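Local coordinates for protein carbohydrate esterase family 2 (CE2) (Chaetomium olivicolor, PDB 4XVH) that probably removes acetyl groups from xylan and related plant polysaccharides, as a fungal esterase that joins a hydrolase domain to a beta-sandwich carbohydrate-binding domain, at residues A[164-168]-A[230-235]; A[249-253]-A[322-327]. All coordinates share one frame; numbering follows the deposited sequence.

Contact 1: A[164-168]-A[230-235]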
loop_
_atom_site.group_PDB
_atom_site.type_symbol
_atom_site.label_atom_id
_atom_site.label_comp_id
_atom_site.label_asym_id
_atom_site.label_seq_id
_atom_site.Cartn_x
_atom_site.Cartn_y
_atom_site.Cartn_z
ATOM N N LYS A 164 -9.165 1.851 7.942
ATOM C CA LYS A 164 -8.911 3.249 8.218
ATOM C C LYS A 164 -9.596 4.159 7.228
ATOM O O LYS A 164 -9.778 3.829 6.057
ATOM C CB LYS A 164 -7.410 3.537 8.231
ATOM C CG LYS A 164 -6.670 2.798 9.344
ATOM C CD LYS A 164 -7.167 3.241 10.732
ATOM C CE LYS A 164 -6.232 2.713 11.826
ATOM N NZ LYS A 164 -6.666 3.163 13.188
ATOM N N GLY A 165 -9.949 5.346 7.707
ATOM C CA GLY A 165 -10.574 6.333 6.857
ATOM C C GLY A 165 -9.827 7.661 6.804
ATOM O O GLY A 165 -8.743 7.819 7.368
ATOM N N LEU A 166 -10.431 8.608 6.101
ATOM C CA LEU A 166 -9.962 9.976 6.020
ATOM C C LEU A 166 -10.473 10.833 7.190
ATOM O O LEU A 166 -9.695 11.546 7.817
ATOM C CB LEU A 166 -10.421 10.581 4.699
ATOM C CG LEU A 166 -10.124 12.058 4.417
ATOM C CD1 LEU A 166 -8.590 12.285 4.337
ATOM C CD2 LEU A 166 -10.824 12.527 3.138
ATOM N N ILE A 167 -11.785 10.808 7.446
ATOM C CA ILE A 167 -12.348 11.559 8.575
ATOM C C ILE A 167 -12.887 10.625 9.657
ATOM O O ILE A 167 -12.964 11.014 10.798
ATOM C CB ILE A 167 -13.480 12.532 8.153
ATOM C CG1 ILE A 167 -14.680 11.789 7.581
ATOM C CG2 ILE A 167 -12.974 13.507 7.124
ATOM C CD1 ILE A 167 -15.881 12.697 7.403
ATOM N N ARG A 168 -13.237 9.388 9.305
ATOM C CA ARG A 168 -13.666 8.443 10.322
ATOM C C ARG A 168 -13.389 7.034 9.832
ATOM O O ARG A 168 -13.469 6.763 8.643
ATOM C CB ARG A 168 -15.158 8.639 10.670
ATOM C CG ARG A 168 -16.142 8.365 9.527
ATOM C CD ARG A 168 -17.597 8.738 9.916
ATOM N NE ARG A 168 -18.560 8.182 8.961
ATOM C CZ ARG A 168 -19.891 8.250 9.107
ATOM N NH1 ARG A 168 -20.435 8.878 10.151
ATOM N NH2 ARG A 168 -20.692 7.707 8.184
ATOM N N ALA A 230 -17.586 17.705 5.043
ATOM C CA ALA A 230 -16.397 17.443 5.854
ATOM C C ALA A 230 -15.460 16.472 5.141
ATOM O O ALA A 230 -14.237 16.638 5.174
ATOM C CB ALA A 230 -16.786 16.906 7.213
ATOM N N TYR A 231 -16.019 15.465 4.476
ATOM C CA TYR A 231 -15.175 14.506 3.732
ATOM C C TYR A 231 -14.396 15.242 2.623
ATOM O O TYR A 231 -13.169 15.110 2.482
ATOM C CB TYR A 231 -16.045 13.393 3.156
ATOM C CG TYR A 231 -15.349 12.410 2.227
ATOM C CD1 TYR A 231 -14.451 11.464 2.718
ATOM C CD2 TYR A 231 -15.634 12.412 0.869
ATOM C CE1 TYR A 231 -13.824 10.569 1.861
ATOM C CE2 TYR A 231 -15.015 11.533 0.000
ATOM C CZ TYR A 231 -14.124 10.607 0.483
ATOM O OH TYR A 231 -13.535 9.733 -0.410
ATOM N N THR A 232 -15.121 16.057 1.868
ATOM C CA THR A 232 -14.530 16.884 0.822
ATOM C C THR A 232 -13.455 17.826 1.376
ATOM O O THR A 232 -12.341 17.900 0.845
ATOM C CB THR A 232 -15.617 17.727 0.136
ATOM O OG1 THR A 232 -16.683 16.879 -0.304
ATOM C CG2 THR A 232 -15.037 18.499 -1.053
ATOM N N ASP A 233 -13.823 18.577 2.421
ATOM C CA ASP A 233 -12.901 19.529 3.036
ATOM C C ASP A 233 -11.627 18.819 3.511
ATOM O O ASP A 233 -10.531 19.353 3.380
ATOM C CB ASP A 233 -13.549 20.245 4.225
ATOM C CG ASP A 233 -14.614 21.276 3.822
ATOM O OD1 ASP A 233 -14.736 21.623 2.629
ATOM O OD2 ASP A 233 -15.334 21.753 4.741
ATOM N N ALA A 234 -11.782 17.625 4.088
ATOM C CA ALA A 234 -10.657 16.865 4.608
ATOM C C ALA A 234 -9.750 16.347 3.512
ATOM O O ALA A 234 -8.522 16.241 3.688
ATOM C CB ALA A 234 -11.144 15.694 5.426
ATOM N N MET A 235 -10.361 15.961 2.400
ATOM C CA MET A 235 -9.582 15.495 1.256
ATOM C C MET A 235 -8.686 16.649 0.750
ATOM O O MET A 235 -7.511 16.457 0.491
ATOM C CB MET A 235 -10.511 14.993 0.152
ATOM C CG MET A 235 -9.781 14.415 -1.053
ATOM S SD MET A 235 -8.942 12.819 -0.688
ATOM C CE MET A 235 -10.305 11.637 -0.762
#
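In the SGNH-hydrolase fold of the esterase domain, the loop that follows strand 155-160 lays Leu166 and Ile167 against one side of helix 228-243. This loop also supplies Ser162, Gly163 and Phe170 to the pocket occupied by a polyether ligand; the contact lies behind that part, with the Leu166 side chain about 12 Å from the ligand. The join is apolar. With CG anti to the backbone N (chi1 176°), Leu166 reaches across to the helix and lodges CD2 against its backbone, 3.5 Å from both Tyr231 O and Met235 N, the two ends of one helical hydrogen bond. Leu166 CD2 also meets the Tyr231 ring obliquely, 3.8 Å from CD1 of that ring, and lies 3.9 Å from Met235 CB. The Tyr231 ring is anchored at its far end, where OH is hydrogen-bonded to Leu212 O. On the loop side, Asp216 grips the backbone, its two carboxylate oxygens taking the N-H groups of Leu166 and Ile167. Ile167 covers the same turn from its N-terminal side: its CD1 lies 4.3 Å from CB of Ala230 and rests near Tyr231 N and CA, while CG2 turns to Ala234. The packing is tightest there, with Ile167 CG2 3.3 Å from Ala234 CB, closer than usual van der Waals contact.

Contact 2: A[249-253]-A[322-327]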
loop_
_atom_site.group_PDB
_atom_site.type_symbol
_atom_site.label_atom_id
_atom_site.label_comp_id
_atom_site.label_asym_id
_atom_site.label_seq_id
_atom_site.Cartn_x
_atom_site.Cartn_y
_atom_site.Cartn_z
ATOM N N ALA A 249 4.279 17.337 -6.450
ATOM C CA ALA A 249 3.681 16.048 -6.825
ATOM C C ALA A 249 2.321 16.231 -7.479
ATOM O O ALA A 249 1.592 17.169 -7.131
ATOM C CB ALA A 249 3.531 15.147 -5.596
ATOM N N HIS A 250 1.964 15.330 -8.395
ATOM C CA HIS A 250 0.579 15.231 -8.839
ATOM C C HIS A 250 -0.179 14.262 -7.937
ATOM O O HIS A 250 0.384 13.265 -7.473
ATOM C CB HIS A 250 0.492 14.776 -10.292
ATOM C CG HIS A 250 0.848 15.859 -11.263
ATOM N ND1 HIS A 250 -0.047 16.365 -12.179
ATOM C CD2 HIS A 250 1.999 16.552 -11.441
ATOM C CE1 HIS A 250 0.532 17.333 -12.874
ATOM N NE2 HIS A 250 1.779 17.451 -12.459
ATOM N N PHE A 251 -1.455 14.559 -7.691
ATOM C CA PHE A 251 -2.254 13.726 -6.795
ATOM C C PHE A 251 -3.365 13.016 -7.569
ATOM O O PHE A 251 -4.051 13.633 -8.416
ATOM C CB PHE A 251 -2.834 14.592 -5.653
ATOM C CG PHE A 251 -1.780 15.062 -4.684
ATOM C CD1 PHE A 251 -0.911 16.084 -5.040
ATOM C CD2 PHE A 251 -1.612 14.416 -3.458
ATOM C CE1 PHE A 251 0.076 16.516 -4.183
ATOM C CE2 PHE A 251 -0.633 14.817 -2.581
ATOM C CZ PHE A 251 0.233 15.870 -2.944
ATOM N N PHE A 252 -3.544 11.733 -7.260
ATOM C CA PHE A 252 -4.497 10.865 -7.931
ATOM C C PHE A 252 -5.483 10.338 -6.900
ATOM O O PHE A 252 -5.144 9.488 -6.062
ATOM C CB PHE A 252 -3.741 9.750 -8.675
ATOM C CG PHE A 252 -2.847 10.312 -9.753
ATOM C CD1 PHE A 252 -1.560 10.755 -9.437
ATOM C CD2 PHE A 252 -3.340 10.563 -11.029
ATOM C CE1 PHE A 252 -0.746 11.362 -10.392
ATOM C CE2 PHE A 252 -2.499 11.180 -12.013
ATOM C CZ PHE A 252 -1.209 11.561 -11.677
ATOM N N LEU A 253 -6.700 10.874 -6.967
ATOM C CA LEU A 253 -7.752 10.617 -5.985
ATOM C C LEU A 253 -8.787 9.648 -6.543
ATOM O O LEU A 253 -9.473 9.940 -7.525
ATOM C CB LEU A 253 -8.420 11.937 -5.573
ATOM C CG LEU A 253 -7.471 13.082 -5.191
ATOM C CD1 LEU A 253 -8.234 14.311 -4.633
ATOM C CD2 LEU A 253 -6.399 12.679 -4.200
ATOM N N ALA A 322 -3.232 6.873 -16.269
ATOM C CA ALA A 322 -3.629 8.196 -15.781
ATOM C C ALA A 322 -2.426 8.961 -15.222
ATOM O O ALA A 322 -2.323 10.166 -15.399
ATOM C CB ALA A 322 -4.693 8.055 -14.726
ATOM N N ILE A 323 -1.553 8.267 -14.494
ATOM C CA ILE A 323 -0.365 8.888 -13.943
ATOM C C ILE A 323 0.544 9.256 -15.105
ATOM O O ILE A 323 1.073 10.395 -15.173
ATOM C CB ILE A 323 0.373 7.942 -12.953
ATOM C CG1 ILE A 323 -0.514 7.674 -11.719
ATOM C CG2 ILE A 323 1.733 8.518 -12.591
ATOM C CD1 ILE A 323 0.063 6.653 -10.701
ATOM N N ALA A 324 0.716 8.302 -16.025
ATOM C CA ALA A 324 1.579 8.530 -17.189
ATOM C C ALA A 324 1.104 9.757 -17.952
ATOM O O ALA A 324 1.929 10.590 -18.370
ATOM C CB ALA A 324 1.623 7.284 -18.147
ATOM N N ALA A 325 -0.211 9.859 -18.166
ATOM C CA ALA A 325 -0.755 10.972 -18.962
ATOM C C ALA A 325 -0.477 12.291 -18.260
ATOM O O ALA A 325 -0.081 13.287 -18.879
ATOM C CB ALA A 325 -2.245 10.805 -19.169
ATOM N N ALA A 326 -0.710 12.294 -16.950
ATOM C CA ALA A 326 -0.517 13.495 -16.153
ATOM C C ALA A 326 0.941 13.936 -16.129
ATOM O O ALA A 326 1.227 15.136 -16.125
ATOM C CB ALA A 326 -1.019 13.274 -14.712
ATOM N N LEU A 327 1.861 12.970 -16.100
ATOM C CA LEU A 327 3.284 13.279 -15.862
ATOM C C LEU A 327 4.107 13.341 -17.149
ATOM O O LEU A 327 5.281 13.694 -17.115
ATOM C CB LEU A 327 3.897 12.248 -14.920
ATOM C CG LEU A 327 3.604 12.496 -13.426
ATOM C CD1 LEU A 327 2.142 12.513 -13.144
ATOM C CD2 LEU A 327 4.156 11.420 -12.630
#
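Phe252 and His250, two residues apart on strand 250-254, face the last turns of helix 309-327 in an alpha/beta layer contact of the SGNH-hydrolase fold. The strand belongs to the central parallel sheet, and the helix runs back against it: the N-to-C directions of 250-253 and 322-327 differ by 151°, nearer antiparallel than parallel, with the axes 9.8 Å apart at their closest. The clearest interaction is a CH-pi contact: CG1 of Ile323 stands over the centre of one Phe252 face, 3.8 Å from the centroid and 4° off the ring normal. The first torsion of Phe252, with CG anti to the carbonyl carbon (chi1 -63°), helps bring the ring under Ile323. Around the rim the contacts are apolar: Ala326 CB lies in the ring plane, 3.5 Å from CZ of Phe252, and Leu327 CD1 comes to the edge, 3.8 Å from the same CZ. Cutting Phe252 back to an alanine is likely to open a gap beneath Ile323 CG1 and take from Ala326 CB its ring-edge partner, leaving Leu327 CD1 with His250 alone on the strand. Helix backbone also comes near: Ala322 O lies obliquely to the ring, 3.5 Å from Phe252 CE2, while accepting the helical bond from Ala326 N. His250 joins the apolar patch through CB, 4.0 Å from Leu327 CD1, the two side chains lying alongside and pointing opposite ways. Its ND1 is hydrogen-bonded to NE2 of His290 on the next strand, and the His290 ring also stacks with Phe252. The helix is therefore held to the sheet by dispersion and fit, while ND1 of His250 bonds to the neighbouring strand.

How the contacts relate
From the N terminus, contact 1 comes first: the loop at 164-168 is closed by helix 228-243 after a passage through strand 207-211 and the short helices 181-184 and 214-217. The chain then leaves that helix for strand 250-254, completing a beta-alpha-beta unit with strand 207-211, and contact 2 opens. It closes at the end of helix 309-327, after helix 270-285 and strand 289-292. The two loops follow in series, neither nesting nor crossing. Their centres are 21 Å apart, yet they meet where Met235 CG packs 3.9 Å from Leu253 CD1. Together they tie the pocket-side loop, helix 228-243, the central sheet and the C-terminal helix.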